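Local coordinates for transcriptional regulator ComR (Streptococcus vestibularis F0396, PDB 6HU8), which regulates competence as a transcription factor of the RNPP family, probably binding DNA through its helix-turn-helix domain and sensing a signalling peptide through its TPR domain, at residues A[27-39]-A[143-155]. Residues are numbered along the deposited sequence; the frame is centred on the assembly and turned at random.
Sequences LDGAELTVRQLIR and EIYEDLFEQVKRK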
loop_
_atom_site.group_PDB
_atom_site.type_symbol
_atom_site.label_atom_id
_atom_site.label_comp_id
_atom_site.label_asym_id
_atom_site.label_seq_id
_atom_site.Cartn_x
_atom_site.Cartn_y
_atom_site.Cartn_z
ATOM N N LEU A 27 -8.014 9.668 22.280
ATOM C CA LEU A 27 -9.335 10.119 21.804
ATOM C C LEU A 27 -9.984 9.064 20.919
ATOM O O LEU A 27 -10.113 7.918 21.349
ATOM C CB LEU A 27 -9.224 11.463 21.069
ATOM C CG LEU A 27 -8.701 12.589 21.985
ATOM C CD1 LEU A 27 -8.456 13.889 21.200
ATOM C CD2 LEU A 27 -9.627 12.850 23.167
ATOM N N ASP A 28 -10.368 9.423 19.688
ATOM C CA ASP A 28 -11.115 8.493 18.837
ATOM C C ASP A 28 -10.218 7.522 18.077
ATOM O O ASP A 28 -10.703 6.779 17.239
ATOM C CB ASP A 28 -11.996 9.243 17.827
ATOM C CG ASP A 28 -11.181 10.109 16.842
ATOM O OD1 ASP A 28 -9.925 10.038 16.816
ATOM O OD2 ASP A 28 -11.812 10.873 16.087
ATOM N N GLY A 29 -8.917 7.540 18.357
ATOM C CA GLY A 29 -7.971 6.645 17.695
ATOM C C GLY A 29 -7.589 6.964 16.247
ATOM O O GLY A 29 -6.795 6.235 15.627
ATOM N N ALA A 30 -8.134 8.037 15.684
ATOM C CA ALA A 30 -7.853 8.319 14.276
ATOM C C ALA A 30 -6.390 8.670 14.032
ATOM O O ALA A 30 -5.891 8.456 12.922
ATOM C CB ALA A 30 -8.750 9.439 13.749
ATOM N N GLU A 31 -5.700 9.203 15.043
ATOM C CA GLU A 31 -4.317 9.646 14.841
ATOM C C GLU A 31 -3.328 8.792 15.610
ATOM O O GLU A 31 -2.181 8.608 15.192
ATOM C CB GLU A 31 -4.176 11.121 15.231
ATOM C CG GLU A 31 -4.906 12.014 14.227
ATOM C CD GLU A 31 -4.859 13.491 14.560
ATOM O OE1 GLU A 31 -5.588 13.916 15.482
ATOM O OE2 GLU A 31 -4.100 14.225 13.895
ATOM N N LEU A 32 -3.787 8.271 16.742
ATOM C CA LEU A 32 -2.991 7.389 17.580
ATOM C C LEU A 32 -3.909 6.396 18.282
ATOM O O LEU A 32 -4.921 6.794 18.866
ATOM C CB LEU A 32 -2.210 8.185 18.621
ATOM C CG LEU A 32 -1.233 7.354 19.443
ATOM C CD1 LEU A 32 -0.058 6.974 18.556
ATOM C CD2 LEU A 32 -0.767 8.139 20.654
ATOM N N THR A 33 -3.585 5.113 18.221
ATOM C CA THR A 33 -4.406 4.124 18.920
ATOM C C THR A 33 -3.753 3.758 20.239
ATOM O O THR A 33 -2.568 4.024 20.464
ATOM C CB THR A 33 -4.619 2.842 18.094
ATOM O OG1 THR A 33 -3.377 2.133 17.975
ATOM C CG2 THR A 33 -5.153 3.178 16.690
ATOM N N VAL A 34 -4.521 3.123 21.110
ATOM C CA VAL A 34 -3.991 2.737 22.394
ATOM C C VAL A 34 -2.800 1.788 22.231
ATOM O O VAL A 34 -1.795 1.934 22.924
ATOM C CB VAL A 34 -5.109 2.098 23.266
ATOM C CG1 VAL A 34 -4.522 1.366 24.444
ATOM C CG2 VAL A 34 -6.080 3.203 23.714
ATOM N N ARG A 35 -2.894 0.827 21.310
ATOM C CA ARG A 35 -1.815 -0.154 21.204
ATOM C C ARG A 35 -0.567 0.480 20.574
ATOM O O ARG A 35 0.555 0.120 20.928
ATOM C CB ARG A 35 -2.259 -1.371 20.397
ATOM C CG ARG A 35 -3.269 -2.249 21.130
ATOM C CD ARG A 35 -3.602 -3.497 20.320
ATOM N NE ARG A 35 -4.382 -3.165 19.135
ATOM C CZ ARG A 35 -4.818 -4.049 18.241
ATOM N NH1 ARG A 35 -4.565 -5.347 18.387
ATOM N NH2 ARG A 35 -5.513 -3.630 17.196
ATOM N N GLN A 36 -0.778 1.420 19.657
ATOM C CA GLN A 36 0.324 2.228 19.111
ATOM C C GLN A 36 1.034 2.992 20.228
ATOM O O GLN A 36 2.256 2.983 20.317
ATOM C CB GLN A 36 -0.200 3.203 18.051
ATOM C CG GLN A 36 -0.460 2.566 16.676
ATOM C CD GLN A 36 -1.273 3.456 15.785
ATOM O OE1 GLN A 36 -1.630 4.569 16.172
ATOM N NE2 GLN A 36 -1.581 2.980 14.584
ATOM N N LEU A 37 0.263 3.656 21.088
ATOM C CA LEU A 37 0.843 4.369 22.239
ATOM C C LEU A 37 1.593 3.420 23.173
ATOM O O LEU A 37 2.721 3.696 23.559
ATOM C CB LEU A 37 -0.243 5.132 23.019
ATOM C CG LEU A 37 0.245 5.889 24.278
ATOM C CD1 LEU A 37 1.371 6.878 23.948
ATOM C CD2 LEU A 37 -0.909 6.628 24.934
ATOM N N ILE A 38 0.977 2.301 23.550
ATOM C CA ILE A 38 1.678 1.328 24.398
ATOM C C ILE A 38 3.047 0.855 23.856
ATOM O O ILE A 38 4.000 0.731 24.619
ATOM C CB ILE A 38 0.782 0.098 24.653
ATOM C CG1 ILE A 38 -0.368 0.503 25.579
ATOM C CG2 ILE A 38 1.558 -1.004 25.348
ATOM C CD1 ILE A 38 -1.452 -0.565 25.705
ATOM N N ARG A 39 3.148 0.591 22.552
ATOM C CA ARG A 39 4.401 0.132 21.969
ATOM C C ARG A 39 5.456 1.241 22.048
ATOM O O ARG A 39 6.648 0.972 22.240
ATOM C CB ARG A 39 4.198 -0.318 20.507
ATOM C CG ARG A 39 3.513 -1.682 20.383
ATOM C CD ARG A 39 3.513 -2.216 18.955
ATOM N NE ARG A 39 2.728 -1.398 18.034
ATOM C CZ ARG A 39 1.435 -1.587 17.790
ATOM N NH1 ARG A 39 0.778 -2.565 18.416
ATOM N NH2 ARG A 39 0.795 -0.796 16.940
ATOM N N GLU A 143 -1.064 -7.162 13.831
ATOM C CA GLU A 143 -1.502 -6.287 14.923
ATOM C C GLU A 143 -1.223 -4.815 14.589
ATOM O O GLU A 143 -2.033 -3.927 14.873
ATOM C CB GLU A 143 -0.803 -6.698 16.230
ATOM C CG GLU A 143 -1.222 -5.925 17.472
ATOM C CD GLU A 143 -0.411 -6.304 18.726
ATOM O OE1 GLU A 143 0.758 -6.726 18.588
ATOM O OE2 GLU A 143 -0.935 -6.179 19.855
ATOM N N ILE A 144 -0.059 -4.558 14.000
ATOM C CA ILE A 144 0.314 -3.212 13.578
ATOM C C ILE A 144 -0.512 -2.777 12.363
ATOM O O ILE A 144 -1.068 -1.672 12.334
ATOM C CB ILE A 144 1.840 -3.138 13.268
ATOM C CG1 ILE A 144 2.637 -3.199 14.572
ATOM C CG2 ILE A 144 2.195 -1.874 12.449
ATOM C CD1 ILE A 144 4.035 -3.769 14.432
ATOM N N TYR A 145 -0.624 -3.654 11.372
ATOM C CA TYR A 145 -1.419 -3.343 10.198
ATOM C C TYR A 145 -2.846 -3.011 10.618
ATOM O O TYR A 145 -3.464 -2.098 10.070
ATOM C CB TYR A 145 -1.409 -4.518 9.204
ATOM C CG TYR A 145 -2.658 -4.611 8.370
ATOM C CD1 TYR A 145 -2.795 -3.872 7.185
ATOM C CD2 TYR A 145 -3.695 -5.459 8.745
ATOM C CE1 TYR A 145 -3.952 -3.967 6.417
ATOM C CE2 TYR A 145 -4.845 -5.555 7.999
ATOM C CZ TYR A 145 -4.974 -4.821 6.846
ATOM O OH TYR A 145 -6.140 -4.955 6.132
ATOM N N GLU A 146 -3.354 -3.733 11.609
ATOM C CA GLU A 146 -4.762 -3.577 11.989
ATOM C C GLU A 146 -5.080 -2.134 12.387
ATOM O O GLU A 146 -6.054 -1.563 11.907
ATOM C CB GLU A 146 -5.146 -4.530 13.123
ATOM C CG GLU A 146 -6.635 -4.504 13.407
ATOM C CD GLU A 146 -7.079 -5.523 14.462
ATOM O OE1 GLU A 146 -6.713 -5.359 15.642
ATOM O OE2 GLU A 146 -7.797 -6.486 14.107
ATOM N N ASP A 147 -4.255 -1.529 13.238
ATOM C CA ASP A 147 -4.585 -0.182 13.694
ATOM C C ASP A 147 -4.300 0.866 12.620
ATOM O O ASP A 147 -5.072 1.814 12.456
ATOM C CB ASP A 147 -3.855 0.145 15.007
ATOM C CG ASP A 147 -4.520 -0.516 16.218
ATOM O OD1 ASP A 147 -5.605 -1.120 16.034
ATOM O OD2 ASP A 147 -3.983 -0.416 17.343
ATOM N N LEU A 148 -3.216 0.703 11.867
ATOM C CA LEU A 148 -2.953 1.629 10.753
ATOM C C LEU A 148 -4.068 1.562 9.690
ATOM O O LEU A 148 -4.455 2.591 9.140
ATOM C CB LEU A 148 -1.578 1.352 10.127
ATOM C CG LEU A 148 -0.440 1.747 11.079
ATOM C CD1 LEU A 148 0.920 1.225 10.617
ATOM C CD2 LEU A 148 -0.382 3.262 11.234
ATOM N N PHE A 149 -4.612 0.371 9.424
ATOM C CA PHE A 149 -5.723 0.267 8.480
ATOM C C PHE A 149 -6.994 0.922 9.020
ATOM O O PHE A 149 -7.707 1.566 8.255
ATOM C CB PHE A 149 -6.024 -1.189 8.113
ATOM C CG PHE A 149 -7.097 -1.334 7.061
ATOM C CD1 PHE A 149 -6.993 -0.655 5.849
ATOM C CD2 PHE A 149 -8.200 -2.153 7.278
ATOM C CE1 PHE A 149 -7.985 -0.773 4.872
ATOM C CE2 PHE A 149 -9.194 -2.289 6.313
ATOM C CZ PHE A 149 -9.092 -1.599 5.107
ATOM N N GLU A 150 -7.286 0.759 10.320
ATOM C CA GLU A 150 -8.415 1.477 10.940
ATOM C C GLU A 150 -8.278 2.981 10.721
ATOM O O GLU A 150 -9.260 3.681 10.529
ATOM C CB GLU A 150 -8.505 1.221 12.443
ATOM C CG GLU A 150 -9.283 0.015 12.855
ATOM C CD GLU A 150 -10.710 0.029 12.334
ATOM O OE1 GLU A 150 -11.410 1.062 12.456
ATOM O OE2 GLU A 150 -11.119 -1.004 11.771
ATOM N N GLN A 151 -7.048 3.476 10.785
ATOM C CA GLN A 151 -6.816 4.900 10.622
ATOM C C GLN A 151 -6.989 5.288 9.147
ATOM O O GLN A 151 -7.501 6.364 8.833
ATOM C CB GLN A 151 -5.430 5.268 11.169
ATOM C CG GLN A 151 -5.456 5.294 12.702
ATOM C CD GLN A 151 -4.086 5.322 13.361
ATOM O OE1 GLN A 151 -3.072 5.029 12.744
ATOM N NE2 GLN A 151 -4.067 5.668 14.638
ATOM N N VAL A 152 -6.626 4.394 8.238
ATOM C CA VAL A 152 -6.748 4.717 6.813
ATOM C C VAL A 152 -8.232 4.826 6.426
ATOM O O VAL A 152 -8.607 5.668 5.601
ATOM C CB VAL A 152 -6.024 3.670 5.931
ATOM C CG1 VAL A 152 -6.546 3.691 4.493
ATOM C CG2 VAL A 152 -4.526 3.907 5.975
ATOM N N LYS A 153 -9.070 4.001 7.056
ATOM C CA LYS A 153 -10.514 4.020 6.809
ATOM C C LYS A 153 -11.134 5.411 6.978
ATOM O O LYS A 153 -12.148 5.723 6.358
ATOM C CB LYS A 153 -11.234 3.045 7.742
ATOM C CG LYS A 153 -11.005 1.564 7.465
ATOM C CD LYS A 153 -11.657 0.739 8.579
ATOM C CE LYS A 153 -11.443 -0.752 8.408
ATOM N NZ LYS A 153 -12.102 -1.587 9.478
ATOM N N ARG A 154 -10.527 6.246 7.815
ATOM C CA ARG A 154 -11.095 7.554 8.132
ATOM C C ARG A 154 -10.515 8.675 7.277
ATOM O O ARG A 154 -10.936 9.825 7.406
ATOM C CB ARG A 154 -10.873 7.895 9.618
ATOM C CG ARG A 154 -11.307 6.818 10.604
ATOM C CD ARG A 154 -12.726 7.057 11.139
ATOM N NE ARG A 154 -12.860 8.383 11.745
ATOM C CZ ARG A 154 -12.732 8.651 13.043
ATOM N NH1 ARG A 154 -12.871 9.904 13.459
ATOM N NH2 ARG A 154 -12.473 7.687 13.931
ATOM N N LYS A 155 -9.543 8.355 6.423
ATOM C CA LYS A 155 -8.826 9.382 5.664
ATOM C C LYS A 155 -9.499 9.636 4.321
ATOM O O LYS A 155 -10.114 8.739 3.751
ATOM C CB LYS A 155 -7.360 8.985 5.434
ATOM C CG LYS A 155 -6.457 9.036 6.668
ATOM C CD LYS A 155 -5.005 8.741 6.291
ATOM C CE LYS A 155 -4.187 8.313 7.509
ATOM N NZ LYS A 155 -2.765 8.000 7.165
HETATM O O HOH W 1 -7.293 8.404 10.507
HETATM O O HOH W 2 -3.585 -6.702 20.470
HETATM O O HOH W 3 -0.371 0.427 14.179
HETATM O O HOH W 4 -1.765 -2.161 16.920
#
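Glu-143 touches Arg-35 directly, CG to NH1 3.5 Å, and a water links Arg-35 NH1 to Glu-143 OE2, charges too far apart for a salt bridge. The next residue, Ile-144, lays CG1 against one face of the Arg-39 guanidinium, 3.8 Å from CZ; the backbone carbonyl of Arg-35 covers the opposite face, and Glu-117 takes the NE of Arg-39 in a salt bridge. Glu-146, with CG anti to the backbone N (chi1 -173°) and the chain extended beyond it, brings OE1 to Arg-35 NH2 at 2.6 Å, which it meets with its anti lone pair, in the guanidinium plane. The same NH2 also donates to Asp-147 OD1 at 2.8 Å, approaching from above the carboxylate plane. Asp-147 OD2 accepts the hydroxyl of Thr-33, OG1 to OD2 2.7 Å, and a weak bond from Arg-35 NE. Because Thr-33 OG1 also accepts from Gln-36 N, Asp-147 grips the N-cap of helix 34-41 itself. Gln-151 and Gln-36 reach for each other from their two helices, their amide planes 55° apart, and exchange two bonds: NE2 of Gln-151 to OE1 of Gln-36, and NE2 of Gln-36 to OE1 of Gln-151, each 3.1 Å. Gln-151 NE2 also donates nearly straight (166°) to Gly-29 O, 3.0 Å away. Gln-36 OE1 takes Thr-33 N as well, completing the capping box, while Lys-51 donates to Gln-151 OE1. Arg-154, folded back by its second and third torsions, sets its guanidinium over Ala-30 CB, and its NH1 makes a salt bridge to Asp-28 OD2 (3.0 Å) from above the carboxylate plane. Helix 139-152 and the turn after it thus join the TPR domain to the helix-turn-helix domain; the salt bridges probably favour ionised Glu-146, Asp-147 and Asp-28, while the glutamine pair adds neutral bonds.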